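Local coordinates for protein Exo-1,5-alpha-l-arabinofuranobiosidase (Gibberella zeae, PDB 2YDT) that probably cleaves arabinofuranosyl linkages in arabinan, releasing 1,5-linked arabinobiose from chain ends, at residues L151-E156 with S171-N176. Numbering follows the deposited sequence.
Sequences LTPVWE and SDQRDN. With EDG (1,4-dideoxy-1,4-imino-L-arabinitol), chain B; SO4 (sulfate ion), chain E.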
loop_
_atom_site.group_PDB
_atom_site.type_symbol
_atom_site.label_atom_id
_atom_site.label_comp_id
_atom_site.label_asym_id
_atom_site.label_seq_id
_atom_site.Cartn_x
_atom_site.Cartn_y
_atom_site.Cartn_z
ATOM N N LEU A 151 -7.417 -5.554 -20.945
ATOM C CA LEU A 151 -8.505 -5.236 -20.000
ATOM C C LEU A 151 -8.321 -3.841 -19.398
ATOM O O LEU A 151 -7.237 -3.280 -19.482
ATOM C CB LEU A 151 -8.617 -6.306 -18.891
ATOM C CG LEU A 151 -8.721 -7.761 -19.344
ATOM C CD1 LEU A 151 -8.843 -8.663 -18.154
ATOM C CD2 LEU A 151 -9.886 -8.012 -20.288
ATOM N N THR A 152 -9.380 -3.286 -18.813
ATOM C CA THR A 152 -9.345 -1.902 -18.348
ATOM C C THR A 152 -9.543 -1.672 -16.815
ATOM O O THR A 152 -10.071 -0.612 -16.420
ATOM C CB THR A 152 -10.396 -1.067 -19.093
ATOM O OG1 THR A 152 -11.704 -1.574 -18.832
ATOM C CG2 THR A 152 -10.155 -1.105 -20.596
ATOM N N PRO A 153 -9.081 -2.584 -15.947
ATOM C CA PRO A 153 -9.290 -2.302 -14.518
ATOM C C PRO A 153 -8.448 -1.178 -13.926
ATOM O O PRO A 153 -7.424 -0.780 -14.482
ATOM C CB PRO A 153 -8.944 -3.630 -13.835
ATOM C CG PRO A 153 -7.919 -4.238 -14.756
ATOM C CD PRO A 153 -8.411 -3.874 -16.144
ATOM N N VAL A 154 -8.883 -0.728 -12.761
ATOM C CA VAL A 154 -8.097 0.118 -11.883
ATOM C C VAL A 154 -7.833 -0.632 -10.590
ATOM O O VAL A 154 -8.607 -1.531 -10.199
ATOM C CB VAL A 154 -8.823 1.469 -11.619
ATOM C CG1 VAL A 154 -8.952 2.260 -12.949
ATOM C CG2 VAL A 154 -10.203 1.265 -10.961
ATOM N N TRP A 155 -6.761 -0.245 -9.897
ATOM C CA TRP A 155 -6.323 -0.987 -8.712
ATOM C C TRP A 155 -5.533 -0.139 -7.734
ATOM O O TRP A 155 -4.911 0.854 -8.095
ATOM C CB TRP A 155 -5.355 -2.105 -9.070
ATOM C CG TRP A 155 -5.502 -2.888 -10.373
ATOM C CD1 TRP A 155 -4.918 -2.582 -11.600
ATOM C CD2 TRP A 155 -6.087 -4.178 -10.532
ATOM N NE1 TRP A 155 -5.161 -3.591 -12.488
ATOM C CE2 TRP A 155 -5.847 -4.594 -11.861
ATOM C CE3 TRP A 155 -6.804 -5.023 -9.681
ATOM C CZ2 TRP A 155 -6.250 -5.873 -12.329
ATOM C CZ3 TRP A 155 -7.239 -6.248 -10.146
ATOM C CH2 TRP A 155 -6.972 -6.664 -11.462
ATOM N N GLU A 156 -5.489 -0.608 -6.501
ATOM C CA GLU A 156 -4.374 -0.298 -5.573
ATOM C C GLU A 156 -4.230 1.163 -5.150
ATOM O O GLU A 156 -3.149 1.773 -5.353
ATOM C CB GLU A 156 -3.029 -0.831 -6.146
ATOM C CG GLU A 156 -3.025 -2.379 -6.246
ATOM C CD GLU A 156 -2.267 -2.999 -7.428
ATOM O OE1 GLU A 156 -1.754 -2.286 -8.305
ATOM O OE2 GLU A 156 -2.202 -4.259 -7.435
ATOM N N SER A 171 -3.137 2.355 -9.830
ATOM C CA SER A 171 -2.757 1.610 -11.034
ATOM C C SER A 171 -3.920 1.600 -12.014
ATOM O O SER A 171 -5.063 1.370 -11.615
ATOM C CB SER A 171 -2.385 0.164 -10.673
ATOM O OG SER A 171 -1.413 0.111 -9.627
ATOM N N ASP A 172 -3.639 1.800 -13.311
ATOM C CA ASP A 172 -4.702 2.112 -14.290
ATOM C C ASP A 172 -4.426 1.386 -15.581
ATOM O O ASP A 172 -3.409 1.677 -16.270
ATOM C CB ASP A 172 -4.718 3.610 -14.489
ATOM C CG ASP A 172 -5.889 4.129 -15.319
ATOM O OD1 ASP A 172 -6.706 3.314 -15.787
ATOM O OD2 ASP A 172 -5.978 5.377 -15.434
ATOM N N GLN A 173 -5.359 0.513 -15.970
ATOM C CA GLN A 173 -5.270 -0.196 -17.255
ATOM C C GLN A 173 -6.198 0.383 -18.315
ATOM O O GLN A 173 -6.327 -0.204 -19.380
ATOM C CB GLN A 173 -5.599 -1.715 -17.102
ATOM C CG GLN A 173 -4.585 -2.465 -16.238
ATOM C CD GLN A 173 -4.664 -3.991 -16.269
ATOM O OE1 GLN A 173 -4.445 -4.614 -15.224
ATOM N NE2 GLN A 173 -4.937 -4.604 -17.459
ATOM N N ARG A 174 -6.798 1.537 -18.079
ATOM C CA ARG A 174 -7.832 2.061 -19.001
ATOM C C ARG A 174 -7.256 2.614 -20.315
ATOM O O ARG A 174 -8.015 2.743 -21.279
ATOM C CB ARG A 174 -8.697 3.099 -18.293
ATOM C CG ARG A 174 -9.591 2.468 -17.207
ATOM C CD ARG A 174 -10.290 3.506 -16.338
ATOM N NE ARG A 174 -9.325 4.365 -15.666
ATOM C CZ ARG A 174 -9.619 5.339 -14.801
ATOM N NH1 ARG A 174 -10.867 5.554 -14.376
ATOM N NH2 ARG A 174 -8.633 6.084 -14.330
ATOM N N ASP A 175 -5.959 2.926 -20.367
ATOM C CA ASP A 175 -5.298 3.382 -21.624
ATOM C C ASP A 175 -4.809 2.109 -22.342
ATOM O O ASP A 175 -3.621 1.897 -22.553
ATOM C CB ASP A 175 -4.163 4.350 -21.220
ATOM C CG ASP A 175 -3.621 5.191 -22.338
ATOM O OD1 ASP A 175 -2.684 5.984 -22.007
ATOM O OD2 ASP A 175 -4.124 5.110 -23.487
ATOM N N ASN A 176 -5.756 1.230 -22.638
ATOM C CA ASN A 176 -5.485 -0.175 -22.935
ATOM C C ASN A 176 -4.953 -0.447 -24.328
ATOM O O ASN A 176 -4.566 -1.582 -24.592
ATOM C CB ASN A 176 -6.680 -1.083 -22.639
ATOM C CG ASN A 176 -7.901 -0.768 -23.508
ATOM O OD1 ASN A 176 -8.097 0.370 -23.904
ATOM N ND2 ASN A 176 -8.694 -1.786 -23.829
HETATM O "O2'" EDG B . -0.283 -3.260 -10.267
HETATM C "C2'" EDG B . -0.524 -4.631 -10.693
HETATM C "C1'" EDG B . 0.048 -5.590 -9.668
HETATM N "N4'" EDG B . -1.117 -6.258 -9.073
HETATM C "C3'" EDG B . -2.014 -4.970 -10.828
HETATM O "O3'" EDG B . -2.470 -5.099 -12.193
HETATM C "C4'" EDG B . -2.153 -6.319 -10.098
HETATM C "C5'" EDG B . -3.518 -6.622 -9.542
HETATM O "O5'" EDG B . -3.523 -7.990 -9.162
HETATM S S SO4 E . -12.838 -4.605 -19.839
HETATM O O1 SO4 E . -14.149 -4.581 -19.187
HETATM O O2 SO4 E . -12.610 -3.341 -20.505
HETATM O O3 SO4 E . -11.823 -4.897 -18.844
HETATM O O4 SO4 E . -12.833 -5.646 -20.899
#
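Trp155 and Ser171 form an antiparallel hydrogen-bonded pair at the open end of a beta hairpin, Val154 and Asp172 the adjoining non-hydrogen-bonded pair, and Gln173 N carries the pairing on to Pro153 O. The indole of Trp155 lies between two layers: Pro153 CB approaches one face near its rim, and C5' of the bound iminosugar sits over the centre of the opposite face, 3.5 Å above the plane. At the ring edge, Trp155 NE1 donates to Gln173 OE1 (3.0 Å), the acceptor lying almost in the indole plane, although the amide is turned 38° from it; the bond and the two face contacts together restrict rotation of the indole. The Gln173 chain, extended beyond CG, runs past Pro153 CG and CD to bring its amide there. Arg209 also donates to OE1, while NE2 bonds to Asn148 O and only weakly to Leu151 O.

The hairpin, strands 154-162 and 165-172, supplies the first two strands of one four-stranded blade in a six-bladed beta-propeller, and Trp155, Glu156, Ser171 and Gln173 line the inhibitor pocket. Ser171 OG donates to Glu156 OE1 (2.8 Å), nearly along the C-O axis. O2' of the iminosugar EDG donates to the same Glu156 OE1 at 2.6 Å. Glu156 OE2 lies 2.8 Å from the ring nitrogen N4' of the inhibitor. Met212 N is also hydrogen-bonded to Ser171 OG, consistent with a second-shell role for the serine in orienting the carboxylate.

On the sheet face carrying Val154 and Asp172, Val154 CG1 packs over one face of the Arg174 guanidinium. The arginine bends at chi3 (-59°), turning Arg174 NE back to Asp172 OD1 (2.8 Å) while NH2 donates to OD2, a side-on, two-nitrogen salt bridge. Arg174 N reaches OD1 from the other face of the carboxylate, closing an Asx turn.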